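Local coordinates for protein cellulase (Uncultured bacterium, PDB 6XSO) that probably hydrolyses internal beta-1,4-glucosidic bonds of cellulose and related plant polysaccharides, as a broad-specificity endoglucanase of glycoside hydrolase family 5, subfamily 4, at residues L153-A158 with V214-G219; Y116-V121 with L169-N174. One frame throughout, in Å; residues are numbered along the deposited sequence.

Contact 1: L153-A158 with V214-G219; sequences LWRQIA and VNAVRG
Trp154, Arg155 and Ala158 meet Ala216 and Val217 where two neighbouring outer helices of a (beta/alpha)8 TIM barrel pack together. Helices 140-161 and 196-219 run the same way here. Their short axes come within 8.1 Å and cross at -35°. The small residues Ala158 and Ala216 both point at the opposing helix, which is consistent with this close approach.

The contact is apolar. Ala216 CB touches two side chains: Trp154 CB lies 4.0 Å from it, and Arg155 CG is also 4.0 Å from Ala216 CB. Arg155 thus contributes the aliphatic base of its chain, at the exposed border of an otherwise buried contact. Val217 divides its methyls between two partners. With CG1 anti to the backbone N (chi1 171°), that methyl rests 4.2 Å from Ala158 CB, and CG2 turns to the indole.

The polar links lead out of the pair. Trp154 NE1 hydrogen-bonds to Ser172 O, and Ala158 O accepts a hydrogen bond from Asn224 ND2. Within its own helix, Trp154 has Ile157 CD1 over one face of the ring. Across the contact, Val217 CG2 approaches the ring obliquely, 3.9 Å from Trp154 CE3.

Contact 2: Y116-V121 with L169-N174; sequences YCIINV and LFESYN
Ile118 pairs with Leu169, and Ile119 with Phe170, on adjacent parallel strands of the TIM barrel. Helix 140-161 joins the strands in a beta-alpha-beta crossover. The tight part is the regular strand pairing, with Asn120 and Glu171 at its end. Leu169 N gives a nearly straight bond of 2.9 Å to Cys117 O. Ile119 then uses both backbone groups: its N bonds to Leu169 O at 3.1 Å, and its O accepts Glu171 N at 2.9 Å.

Phe170 and Ile119 point outward, side by side, toward the helices. Phe170 CD1 lies 3.8 Å from Ile119 CG1. Leu169, Ile118 and Glu171 share the inner face. Leu169 CD1 reaches the edge of the Tyr116 ring, 3.8 Å from its CD2.

Glu171 swings CG away from its own N (chi1 164°), which lays the extended chain along Asn120. The carboxylate and amide planes are 75° apart. Asn120 ND2 gives a hydrogen bond of 3.1 Å to Glu171 OE2, within the amide plane but from above the carboxylate plane. It also bonds to His122 ND1, while Asn120 OD1 accepts Val83 N. OE2 further meets Arg80 in a salt bridge and accepts a bond from Asn232. Ile118 CG2 touches OE1. Replacing Glu171 with alanine would probably leave Arg80 without this carboxylate, cost Asn120 ND2 one of its acceptors and open a gap beside Ile118 CG2.

The looser end lies past the strands, though it too is buried. In family 5 enzymes the acid/base glutamate directly follows an asparagine at the end of this fourth strand, probably Asn174 here, so the loose end probably borders the active site. Val121 N stands 3.6 Å from Glu171 O and has no partner in the model.

How the contacts relate
From the N terminus the chain runs through strand 116-119, helix 140-161, strand 168-171 and helix 196-219. Contact 2 closes first, when the fourth strand returns beside the third with helix 140-161 between them. Contact 1 closes later, when helix 196-219 settles against helix 140-161. The segments alternate, so the two closures cross. Contact 2 joins neighbouring staves of the barrel, and contact 1 joins neighbouring helices of its outer layer. Their centres are 12 Å apart, yet they touch. Trp154 bridges the layers: its CZ3 packs 3.6 Å from Phe170 CB, and Val121 CG2 lies 3.6 Å from Trp154 NE1, which hydrogen-bonds to Ser172 O.

Contact 1: L153-A158 with V214-G219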
loop_
_atom_site.group_PDB
_atom_site.type_symbol
_atom_site.label_atom_id
_atom_site.label_comp_id
_atom_site.label_asym_id
_atom_site.label_seq_id
_atom_site.Cartn_x
_atom_site.Cartn_y
_atom_site.Cartn_z
ATOM N N LEU A 153 17.710 2.111 4.041
ATOM C CA LEU A 153 16.411 2.442 4.628
ATOM C C LEU A 153 15.643 1.186 5.023
ATOM O O LEU A 153 15.114 1.100 6.140
ATOM C CB LEU A 153 15.609 3.304 3.660
ATOM C CG LEU A 153 14.174 3.646 4.044
ATOM C CD1 LEU A 153 14.146 4.346 5.376
ATOM C CD2 LEU A 153 13.541 4.504 2.952
ATOM N N TRP A 154 15.569 0.196 4.127
ATOM C CA TRP A 154 14.839 -1.023 4.454
ATOM C C TRP A 154 15.535 -1.846 5.526
ATOM O O TRP A 154 14.853 -2.472 6.348
ATOM C CB TRP A 154 14.497 -1.834 3.207
ATOM C CG TRP A 154 13.167 -1.415 2.711
ATOM C CD1 TRP A 154 12.880 -0.785 1.538
ATOM C CD2 TRP A 154 11.928 -1.554 3.416
ATOM N NE1 TRP A 154 11.528 -0.533 1.462
ATOM C CE2 TRP A 154 10.932 -0.984 2.613
ATOM C CE3 TRP A 154 11.578 -2.079 4.673
ATOM C CZ2 TRP A 154 9.604 -0.950 3.001
ATOM C CZ3 TRP A 154 10.248 -2.058 5.050
ATOM C CH2 TRP A 154 9.285 -1.482 4.218
ATOM N N ARG A 155 16.875 -1.845 5.575
ATOM C CA ARG A 155 17.530 -2.520 6.690
ATOM C C ARG A 155 17.110 -1.889 8.013
ATOM O O ARG A 155 16.868 -2.592 9.000
ATOM C CB ARG A 155 19.050 -2.501 6.537
ATOM C CG ARG A 155 19.567 -3.456 5.465
ATOM C CD ARG A 155 21.080 -3.727 5.555
ATOM N NE ARG A 155 21.883 -2.507 5.623
ATOM C CZ ARG A 155 22.286 -1.823 4.557
ATOM N NH1 ARG A 155 21.977 -2.246 3.342
ATOM N NH2 ARG A 155 23.010 -0.719 4.710
ATOM N N GLN A 156 17.013 -0.559 8.050
ATOM C CA GLN A 156 16.647 0.116 9.295
ATOM C C GLN A 156 15.216 -0.207 9.699
ATOM O O GLN A 156 14.941 -0.488 10.874
ATOM C CB GLN A 156 16.781 1.630 9.128
ATOM C CG GLN A 156 18.192 2.151 8.988
ATOM C CD GLN A 156 18.197 3.623 8.643
ATOM O OE1 GLN A 156 17.958 4.469 9.507
ATOM N NE2 GLN A 156 18.459 3.940 7.368
ATOM N N ILE A 157 14.285 -0.126 8.750
ATOM C CA ILE A 157 12.896 -0.452 9.068
ATOM C C ILE A 157 12.804 -1.905 9.510
ATOM O O ILE A 157 12.148 -2.233 10.502
ATOM C CB ILE A 157 11.971 -0.175 7.867
ATOM C CG1 ILE A 157 11.995 1.305 7.470
ATOM C CG2 ILE A 157 10.534 -0.583 8.214
ATOM C CD1 ILE A 157 11.430 1.593 6.095
ATOM N N ALA A 158 13.421 -2.805 8.741
ATOM C CA ALA A 158 13.374 -4.227 9.068
ATOM C C ALA A 158 13.938 -4.509 10.456
ATOM O O ALA A 158 13.353 -5.293 11.223
ATOM C CB ALA A 158 14.110 -5.023 7.991
ATOM N N VAL A 214 13.607 -6.977 -0.908
ATOM C CA VAL A 214 13.555 -8.318 -0.334
ATOM C C VAL A 214 14.904 -8.679 0.268
ATOM O O VAL A 214 14.989 -9.164 1.402
ATOM C CB VAL A 214 13.090 -9.337 -1.386
ATOM C CG1 VAL A 214 13.288 -10.746 -0.884
ATOM C CG2 VAL A 214 11.612 -9.102 -1.722
ATOM N N ASN A 215 15.985 -8.436 -0.480
ATOM C CA ASN A 215 17.304 -8.810 0.004
ATOM C C ASN A 215 17.663 -8.061 1.280
ATOM O O ASN A 215 18.248 -8.641 2.205
ATOM C CB ASN A 215 18.347 -8.530 -1.075
ATOM C CG ASN A 215 18.224 -9.464 -2.273
ATOM O OD1 ASN A 215 17.564 -10.501 -2.211
ATOM N ND2 ASN A 215 18.861 -9.086 -3.382
ATOM N N ALA A 216 17.329 -6.771 1.349
ATOM C CA ALA A 216 17.665 -5.997 2.538
ATOM C C ALA A 216 16.880 -6.498 3.740
ATOM O O ALA A 216 17.427 -6.645 4.838
ATOM C CB ALA A 216 17.371 -4.517 2.293
ATOM N N VAL A 217 15.597 -6.790 3.540
ATOM C CA VAL A 217 14.770 -7.215 4.658
ATOM C C VAL A 217 15.187 -8.603 5.126
ATOM O O VAL A 217 15.444 -8.826 6.313
ATOM C CB VAL A 217 13.280 -7.176 4.273
ATOM C CG1 VAL A 217 12.454 -7.844 5.378
ATOM C CG2 VAL A 217 12.802 -5.767 4.027
ATOM N N ARG A 218 15.261 -9.558 4.199
ATOM C CA ARG A 218 15.575 -10.923 4.596
ATOM C C ARG A 218 16.980 -11.020 5.174
ATOM O O ARG A 218 17.239 -11.874 6.032
ATOM C CB ARG A 218 15.407 -11.870 3.419
ATOM C CG ARG A 218 14.054 -11.739 2.733
ATOM C CD ARG A 218 13.177 -12.891 3.084
ATOM N NE ARG A 218 11.924 -12.905 2.351
ATOM C CZ ARG A 218 10.735 -12.771 2.937
ATOM N NH1 ARG A 218 10.658 -12.585 4.251
ATOM N NH2 ARG A 218 9.628 -12.820 2.208
ATOM N N GLY A 219 17.886 -10.140 4.734
ATOM C CA GLY A 219 19.256 -10.157 5.224
ATOM C C GLY A 219 19.410 -9.767 6.677
ATOM O O GLY A 219 20.460 -10.041 7.275
#

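Contact 2: Y116-V121 with L169-N174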
loop_
_atom_site.group_PDB
_atom_site.type_symbol
_atom_site.label_atom_id
_atom_site.label_comp_id
_atom_site.label_asym_id
_atom_site.label_seq_id
_atom_site.Cartn_x
_atom_site.Cartn_y
_atom_site.Cartn_z
ATOM N N TYR A 116 -4.015 -6.977 11.058
ATOM C CA TYR A 116 -2.783 -6.876 10.286
ATOM C C TYR A 116 -2.403 -5.410 10.087
ATOM O O TYR A 116 -3.250 -4.519 10.043
ATOM C CB TYR A 116 -2.960 -7.518 8.906
ATOM C CG TYR A 116 -3.097 -9.007 8.945
ATOM C CD1 TYR A 116 -4.313 -9.603 9.219
ATOM C CD2 TYR A 116 -2.003 -9.820 8.735
ATOM C CE1 TYR A 116 -4.443 -10.979 9.273
ATOM C CE2 TYR A 116 -2.113 -11.178 8.783
ATOM C CZ TYR A 116 -3.342 -11.755 9.042
ATOM O OH TYR A 116 -3.452 -13.115 9.092
ATOM N N CYS A 117 -1.101 -5.163 9.941
ATOM C CA CYS A 117 -0.581 -3.825 9.695
ATOM C C CYS A 117 0.449 -3.886 8.573
ATOM O O CYS A 117 1.400 -4.666 8.648
ATOM C CB CYS A 117 0.080 -3.247 10.949
ATOM S SG CYS A 117 0.524 -1.502 10.762
ATOM N N ILE A 118 0.250 -3.090 7.526
ATOM C CA ILE A 118 1.239 -2.925 6.459
ATOM C C ILE A 118 1.906 -1.565 6.637
ATOM O O ILE A 118 1.217 -0.543 6.711
ATOM C CB ILE A 118 0.565 -3.001 5.078
ATOM C CG1 ILE A 118 -0.074 -4.363 4.806
ATOM C CG2 ILE A 118 1.585 -2.662 3.972
ATOM C CD1 ILE A 118 -1.027 -4.339 3.572
ATOM N N ILE A 119 3.247 -1.538 6.656
ATOM C CA ILE A 119 3.993 -0.283 6.593
ATOM C C ILE A 119 4.778 -0.263 5.286
ATOM O O ILE A 119 5.230 -1.309 4.807
ATOM C CB ILE A 119 4.939 -0.025 7.775
ATOM C CG1 ILE A 119 5.895 -1.193 7.966
ATOM C CG2 ILE A 119 4.116 0.258 9.045
ATOM C CD1 ILE A 119 6.974 -0.904 9.028
ATOM N N ASN A 120 4.930 0.921 4.699
ATOM C CA ASN A 120 5.558 1.011 3.380
ATOM C C ASN A 120 6.542 2.187 3.314
ATOM O O ASN A 120 6.893 2.808 4.321
ATOM C CB ASN A 120 4.512 1.099 2.246
ATOM C CG ASN A 120 3.877 2.483 2.132
ATOM O OD1 ASN A 120 4.052 3.335 2.999
ATOM N ND2 ASN A 120 3.139 2.709 1.053
ATOM N N VAL A 121 6.976 2.472 2.090
ATOM C CA VAL A 121 7.752 3.650 1.707
ATOM C C VAL A 121 6.870 4.360 0.677
ATOM O O VAL A 121 6.635 3.821 -0.416
ATOM C CB VAL A 121 9.116 3.241 1.136
ATOM C CG1 VAL A 121 9.822 4.410 0.460
ATOM C CG2 VAL A 121 10.013 2.653 2.242
ATOM N N LEU A 169 3.426 -6.664 8.089
ATOM C CA LEU A 169 3.941 -6.864 6.743
ATOM C C LEU A 169 4.629 -5.591 6.271
ATOM O O LEU A 169 4.290 -4.489 6.713
ATOM C CB LEU A 169 2.819 -7.197 5.735
ATOM C CG LEU A 169 2.235 -8.607 5.802
ATOM C CD1 LEU A 169 1.173 -8.698 6.904
ATOM C CD2 LEU A 169 1.641 -9.041 4.466
ATOM N N PHE A 170 5.616 -5.741 5.378
ATOM C CA PHE A 170 6.303 -4.606 4.785
ATOM C C PHE A 170 5.989 -4.523 3.293
ATOM O O PHE A 170 5.913 -5.548 2.609
ATOM C CB PHE A 170 7.827 -4.745 4.885
ATOM C CG PHE A 170 8.380 -4.930 6.280
ATOM C CD1 PHE A 170 7.728 -4.465 7.420
ATOM C CD2 PHE A 170 9.613 -5.561 6.438
ATOM C CE1 PHE A 170 8.296 -4.653 8.683
ATOM C CE2 PHE A 170 10.180 -5.743 7.689
ATOM C CZ PHE A 170 9.520 -5.289 8.808
ATOM N N GLU A 171 5.863 -3.294 2.778
ATOM C CA GLU A 171 5.588 -3.019 1.372
ATOM C C GLU A 171 6.705 -2.161 0.786
ATOM O O GLU A 171 7.016 -1.093 1.310
ATOM C CB GLU A 171 4.231 -2.324 1.224
ATOM C CG GLU A 171 3.967 -1.636 -0.100
ATOM C CD GLU A 171 2.780 -0.687 -0.005
ATOM O OE1 GLU A 171 1.897 -0.934 0.849
ATOM O OE2 GLU A 171 2.718 0.290 -0.791
ATOM N N SER A 172 7.255 -2.623 -0.334
ATOM C CA SER A 172 8.523 -2.125 -0.865
ATOM C C SER A 172 8.527 -0.628 -1.165
ATOM O O SER A 172 9.514 0.061 -0.876
ATOM C CB SER A 172 8.844 -2.923 -2.134
ATOM O OG SER A 172 7.798 -2.815 -3.108
ATOM N N TYR A 173 7.503 -0.126 -1.842
ATOM C CA TYR A 173 7.434 1.248 -2.370
ATOM C C TYR A 173 5.988 1.409 -2.845
ATOM O O TYR A 173 5.321 0.420 -3.178
ATOM C CB TYR A 173 8.470 1.559 -3.517
ATOM C CG TYR A 173 8.493 0.446 -4.529
ATOM C CD1 TYR A 173 7.431 0.282 -5.407
ATOM C CD2 TYR A 173 9.523 -0.493 -4.556
ATOM C CE1 TYR A 173 7.379 -0.775 -6.263
ATOM C CE2 TYR A 173 9.470 -1.569 -5.406
ATOM C CZ TYR A 173 8.386 -1.711 -6.234
ATOM O OH TYR A 173 8.331 -2.801 -7.055
ATOM N N ASN A 174 5.519 2.654 -2.901
ATOM C CA ASN A 174 4.104 2.921 -3.165
ATOM C C ASN A 174 3.743 2.998 -4.648
ATOM O O ASN A 174 3.249 2.016 -5.213
ATOM C CB ASN A 174 3.690 4.201 -2.411
ATOM C CG ASN A 174 2.273 4.580 -2.671
ATOM O OD1 ASN A 174 1.381 3.714 -2.626
ATOM N ND2 ASN A 174 2.021 5.873 -2.938
#